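PDB 2QN0: neurotoxin from Clostridium botulinum, which probably acts as a zinc-dependent protease that cleaves neuronal SNARE proteins, being the light chain of botulinum neurotoxin serotype C1. Local coordinates for residues Asn237-Ala242 with Asp295-Ile300; Tyr288-Ala293 with Asn345-Leu350. All blocks are in the same frame, centred on the assembly; numbering follows the deposited sequence.

In the fold
Following the chain from the N terminus, the first of the four segments, 237-242, lies at the end of helix 223-238, whose H229 and H233 bind the zinc ion together with E269. Contact 1 closes a loop of 52 residues, joining this turn to the second half of helix 283-304. Contact 2 starts before that loop is complete, at 288-293 on the same helix, with 51 residues between it and 345-350 of helix 344-357. The two loops therefore cross. The centres of the two contacts lie about 9 Å apart, and they meet directly where Y297 packs on F347 and I241 on A293, so helix 283-304 joins the zinc-binding helix to helix 344-357.

Contact 1 (Asn237-Ala242 with Asp295-Ile300); sequences NLYGIA and DYYRSI
Y297, reaching out from helix 283-304, donates a hydrogen bond from OH to the backbone O of Y239, at the Schellman motif that ends helix 223-238, the helix carrying the HExxH zinc-binding sequence. The bond is 2.8 Å from OH to O; it lies in the carbonyl plane on a lone pair, with a C=O...OH angle of 137°. The acceptor sits in the plane of the Y297 ring, at its edge. The phenol oxygen also comes within 3.6 Å of Y239 CB, so both the main chain and the root of the Y239 side chain meet it. Next along the turn, G240 has positive phi, and the chain then brings I241 up to the same phenol. The I241 CG2 methyl meets the Y297 ring obliquely, 4.3 Å from CE1 and 3.9 Å from OH.

Further out, I241 lies against L354 and Y351 of helix 344-357. The Y297 ring packs edge-to-face with Y330 and F347, consistent with a fixed ring direction. The Y239 ring leads away from the contact, its CG anti to the carbonyl carbon (chi1 -71°), and its own OH is hydrogen-bonded to D113 OD2.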
# COMPACT_ATOMS: atom_id res chain seq x y z
N ASN A 237 4.04 -5.83 -5.42
CA ASN A 237 3.12 -5.94 -6.55
C ASN A 237 3.64 -5.25 -7.81
O ASN A 237 3.48 -5.75 -8.92
CB ASN A 237 1.75 -5.34 -6.21
CG ASN A 237 1.01 -6.12 -5.15
OD1 ASN A 237 1.22 -7.32 -4.98
ND2 ASN A 237 0.12 -5.45 -4.43
N LEU A 238 4.25 -4.08 -7.63
CA LEU A 238 4.78 -3.33 -8.76
C LEU A 238 5.94 -4.05 -9.43
O LEU A 238 6.05 -4.07 -10.66
CB LEU A 238 5.24 -1.95 -8.29
CG LEU A 238 5.92 -1.06 -9.33
CD1 LEU A 238 5.01 -0.89 -10.55
CD2 LEU A 238 6.27 0.29 -8.71
N TYR A 239 6.82 -4.64 -8.62
CA TYR A 239 7.99 -5.33 -9.15
C TYR A 239 7.74 -6.81 -9.47
O TYR A 239 8.67 -7.54 -9.84
CB TYR A 239 9.16 -5.16 -8.19
CG TYR A 239 9.70 -3.74 -8.22
CD1 TYR A 239 10.60 -3.34 -9.20
CD2 TYR A 239 9.24 -2.79 -7.31
CE1 TYR A 239 11.04 -2.02 -9.28
CE2 TYR A 239 9.67 -1.47 -7.38
CZ TYR A 239 10.57 -1.09 -8.37
OH TYR A 239 10.99 0.22 -8.45
N GLY A 240 6.49 -7.23 -9.33
CA GLY A 240 6.11 -8.59 -9.66
C GLY A 240 6.70 -9.70 -8.81
O GLY A 240 6.95 -10.80 -9.32
N ILE A 241 6.93 -9.43 -7.53
CA ILE A 241 7.49 -10.44 -6.65
C ILE A 241 6.57 -10.80 -5.49
O ILE A 241 7.01 -11.35 -4.48
CB ILE A 241 8.86 -10.00 -6.09
CG1 ILE A 241 8.70 -8.72 -5.26
CG2 ILE A 241 9.83 -9.78 -7.23
CD1 ILE A 241 9.91 -8.38 -4.42
N ALA A 242 5.28 -10.49 -5.62
CA ALA A 242 4.32 -10.80 -4.57
C ALA A 242 4.23 -12.31 -4.37
O ALA A 242 4.29 -13.08 -5.33
CB ALA A 242 2.94 -10.25 -4.94
N ASP A 295 13.34 -16.22 -12.50
CA ASP A 295 12.91 -16.85 -13.75
C ASP A 295 11.86 -16.00 -14.44
O ASP A 295 11.84 -15.91 -15.67
CB ASP A 295 12.34 -18.26 -13.51
CG ASP A 295 13.42 -19.28 -13.22
OD1 ASP A 295 14.51 -19.18 -13.83
OD2 ASP A 295 13.18 -20.20 -12.41
N TYR A 296 10.97 -15.38 -13.67
CA TYR A 296 9.95 -14.53 -14.26
C TYR A 296 10.63 -13.30 -14.87
O TYR A 296 10.19 -12.79 -15.90
CB TYR A 296 8.92 -14.10 -13.22
CG TYR A 296 7.87 -15.15 -12.92
CD1 TYR A 296 7.08 -15.68 -13.94
CD2 TYR A 296 7.64 -15.58 -11.61
CE1 TYR A 296 6.08 -16.62 -13.66
CE2 TYR A 296 6.65 -16.52 -11.32
CZ TYR A 296 5.87 -17.03 -12.35
OH TYR A 296 4.89 -17.95 -12.06
N TYR A 297 11.70 -12.83 -14.23
CA TYR A 297 12.44 -11.68 -14.74
C TYR A 297 13.14 -12.03 -16.04
O TYR A 297 13.22 -11.21 -16.96
CB TYR A 297 13.46 -11.19 -13.71
CG TYR A 297 12.91 -10.18 -12.71
CD1 TYR A 297 11.59 -10.26 -12.26
CD2 TYR A 297 13.72 -9.16 -12.20
CE1 TYR A 297 11.08 -9.34 -11.34
CE2 TYR A 297 13.22 -8.24 -11.28
CZ TYR A 297 11.90 -8.33 -10.85
OH TYR A 297 11.42 -7.42 -9.94
N ARG A 298 13.66 -13.26 -16.13
CA ARG A 298 14.33 -13.69 -17.35
C ARG A 298 13.32 -13.72 -18.49
O ARG A 298 13.65 -13.36 -19.62
CB ARG A 298 14.95 -15.08 -17.16
CG ARG A 298 16.16 -15.08 -16.25
CD ARG A 298 16.70 -16.50 -16.06
NE ARG A 298 17.82 -16.54 -15.11
CZ ARG A 298 19.02 -16.01 -15.34
NH1 ARG A 298 19.27 -15.40 -16.49
NH2 ARG A 298 19.97 -16.09 -14.42
N SER A 299 12.10 -14.15 -18.19
CA SER A 299 11.06 -14.21 -19.21
C SER A 299 10.72 -12.79 -19.67
O SER A 299 10.41 -12.57 -20.85
CB SER A 299 9.81 -14.90 -18.65
OG SER A 299 8.81 -15.01 -19.64
N ILE A 300 10.77 -11.83 -18.75
CA ILE A 300 10.48 -10.43 -19.09
C ILE A 300 11.58 -9.90 -20.01
O ILE A 300 11.30 -9.21 -20.99
CB ILE A 300 10.42 -9.54 -17.82
CG1 ILE A 300 9.18 -9.89 -16.98
CG2 ILE A 300 10.40 -8.06 -18.21
CD1 ILE A 300 7.88 -9.68 -17.70

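Contact 2 (Tyr288-Ala293 with Asn345-Leu350); sequences YFEEKA and NKFVEL
E290 is the first residue of 288-293 to meet 345-350, and it does so with both its side chain and its main chain. CG lies anti to the backbone N (chi1 -174°) and the chain beyond is extended, which carries the carboxylate across to the other helix. On the way the aliphatic part runs past F347 in the opposite sense, with CG 3.8 Å from CE2 of the ring, and the carboxylate plane ends 41° from the ring plane. At the far end OE2 comes 4.0 Å from V348 CG2, the two side chains crossing at about a right angle. One water links the helices here, donating to E290 OE2 at 2.6 Å and to V348 O at 3.0 Å. The carboxylate thus reaches the backbone of 345-350 through the water, at the partly exposed border of the contact.

The backbone O of E290 faces the rim of F347, near the ring plane, and lies 3.5 Å from CZ; this is an approach of ring C-H to carbonyl oxygen. E291, one residue on, turns its carboxylate to a salt bridge with R344, just before the second segment. A293, a turn after E290, points its methyl at the same ring, and CB touches CZ at 3.9 Å in the ring plane. F347 therefore enters edge first between E290 and A293, while L294 also touches it.

The axes of the two short segments approach to 11.1 Å at 127° between their N-to-C directions. At this separation the side chains of F347 and E290 span the gap, in a crossed helix-helix packing of helices 283-304 and 344-357 within the clostridial neurotoxin zinc protease fold.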
# COMPACT_ATOMS: atom_id res chain seq x y z
N TYR A 288 13.43 -20.45 -2.87
CA TYR A 288 12.54 -20.90 -3.93
C TYR A 288 11.79 -19.73 -4.57
O TYR A 288 11.77 -19.58 -5.79
CB TYR A 288 11.53 -21.90 -3.36
CG TYR A 288 10.42 -22.28 -4.30
CD1 TYR A 288 10.63 -23.18 -5.34
CD2 TYR A 288 9.15 -21.71 -4.17
CE1 TYR A 288 9.60 -23.51 -6.22
CE2 TYR A 288 8.12 -22.03 -5.04
CZ TYR A 288 8.35 -22.93 -6.07
OH TYR A 288 7.33 -23.24 -6.93
N PHE A 289 11.16 -18.89 -3.75
CA PHE A 289 10.42 -17.76 -4.30
C PHE A 289 11.33 -16.73 -4.97
O PHE A 289 10.94 -16.11 -5.95
CB PHE A 289 9.57 -17.12 -3.21
CG PHE A 289 8.41 -17.98 -2.78
CD1 PHE A 289 7.39 -18.26 -3.68
CD2 PHE A 289 8.38 -18.55 -1.52
CE1 PHE A 289 6.35 -19.12 -3.32
CE2 PHE A 289 7.35 -19.41 -1.15
CZ PHE A 289 6.33 -19.69 -2.06
N GLU A 290 12.54 -16.56 -4.45
CA GLU A 290 13.46 -15.61 -5.05
C GLU A 290 13.89 -16.12 -6.43
O GLU A 290 13.96 -15.35 -7.39
CB GLU A 290 14.69 -15.41 -4.18
CG GLU A 290 15.61 -14.32 -4.70
CD GLU A 290 16.74 -13.98 -3.76
OE1 GLU A 290 16.67 -14.38 -2.58
OE2 GLU A 290 17.68 -13.29 -4.20
N GLU A 291 14.17 -17.42 -6.52
CA GLU A 291 14.58 -18.02 -7.79
C GLU A 291 13.42 -17.99 -8.78
O GLU A 291 13.61 -17.82 -9.99
CB GLU A 291 15.04 -19.47 -7.58
CG GLU A 291 16.33 -19.62 -6.78
CD GLU A 291 17.55 -19.03 -7.48
OE1 GLU A 291 17.51 -18.91 -8.73
OE2 GLU A 291 18.54 -18.71 -6.80
N LYS A 292 12.20 -18.17 -8.27
CA LYS A 292 11.01 -18.15 -9.10
C LYS A 292 10.88 -16.75 -9.71
O LYS A 292 10.58 -16.59 -10.89
CB LYS A 292 9.78 -18.49 -8.26
CG LYS A 292 8.51 -18.72 -9.06
CD LYS A 292 7.35 -19.07 -8.12
CE LYS A 292 6.07 -19.36 -8.89
NZ LYS A 292 6.20 -20.54 -9.78
N ALA A 293 11.13 -15.73 -8.89
CA ALA A 293 11.06 -14.34 -9.35
C ALA A 293 12.12 -14.11 -10.42
O ALA A 293 11.86 -13.46 -11.43
CB ALA A 293 11.27 -13.39 -8.17
N ASN A 345 23.70 -10.64 -10.01
CA ASN A 345 24.14 -9.77 -8.92
C ASN A 345 23.17 -8.61 -8.71
O ASN A 345 22.76 -8.33 -7.59
CB ASN A 345 25.54 -9.24 -9.21
CG ASN A 345 26.63 -10.19 -8.75
OD1 ASN A 345 26.49 -11.40 -8.83
ND2 ASN A 345 27.74 -9.63 -8.26
N LYS A 346 22.81 -7.95 -9.80
CA LYS A 346 21.88 -6.83 -9.72
C LYS A 346 20.51 -7.29 -9.24
O LYS A 346 19.83 -6.59 -8.48
CB LYS A 346 21.76 -6.13 -11.08
CG LYS A 346 22.93 -5.20 -11.38
CD LYS A 346 22.77 -4.56 -12.75
CE LYS A 346 23.74 -3.40 -12.92
NZ LYS A 346 25.15 -3.81 -12.70
N PHE A 347 20.09 -8.47 -9.69
CA PHE A 347 18.79 -9.00 -9.28
C PHE A 347 18.76 -9.29 -7.78
O PHE A 347 17.82 -8.89 -7.08
CB PHE A 347 18.46 -10.29 -10.02
CG PHE A 347 17.23 -10.97 -9.51
CD1 PHE A 347 15.97 -10.54 -9.90
CD2 PHE A 347 17.32 -12.00 -8.58
CE1 PHE A 347 14.82 -11.13 -9.39
CE2 PHE A 347 16.18 -12.60 -8.05
CZ PHE A 347 14.93 -12.16 -8.45
N VAL A 348 19.77 -9.99 -7.30
CA VAL A 348 19.84 -10.33 -5.89
C VAL A 348 19.78 -9.09 -5.01
O VAL A 348 19.10 -9.08 -3.98
CB VAL A 348 21.13 -11.12 -5.57
CG1 VAL A 348 21.32 -11.24 -4.06
CG2 VAL A 348 21.05 -12.50 -6.19
N GLU A 349 20.49 -8.04 -5.42
CA GLU A 349 20.52 -6.80 -4.66
C GLU A 349 19.13 -6.16 -4.64
O GLU A 349 18.66 -5.71 -3.59
CB GLU A 349 21.53 -5.83 -5.28
CG GLU A 349 21.54 -4.45 -4.65
CD GLU A 349 22.55 -3.52 -5.30
OE1 GLU A 349 22.56 -3.42 -6.54
OE2 GLU A 349 23.34 -2.90 -4.56
N LEU A 350 18.47 -6.13 -5.79
CA LEU A 350 17.13 -5.56 -5.90
C LEU A 350 16.14 -6.36 -5.06
O LEU A 350 15.36 -5.79 -4.28
CB LEU A 350 16.67 -5.55 -7.36
CG LEU A 350 15.23 -5.10 -7.62
CD1 LEU A 350 15.05 -3.67 -7.11
CD2 LEU A 350 14.93 -5.18 -9.11
O HOH W 1 18.40 -11.53 -2.45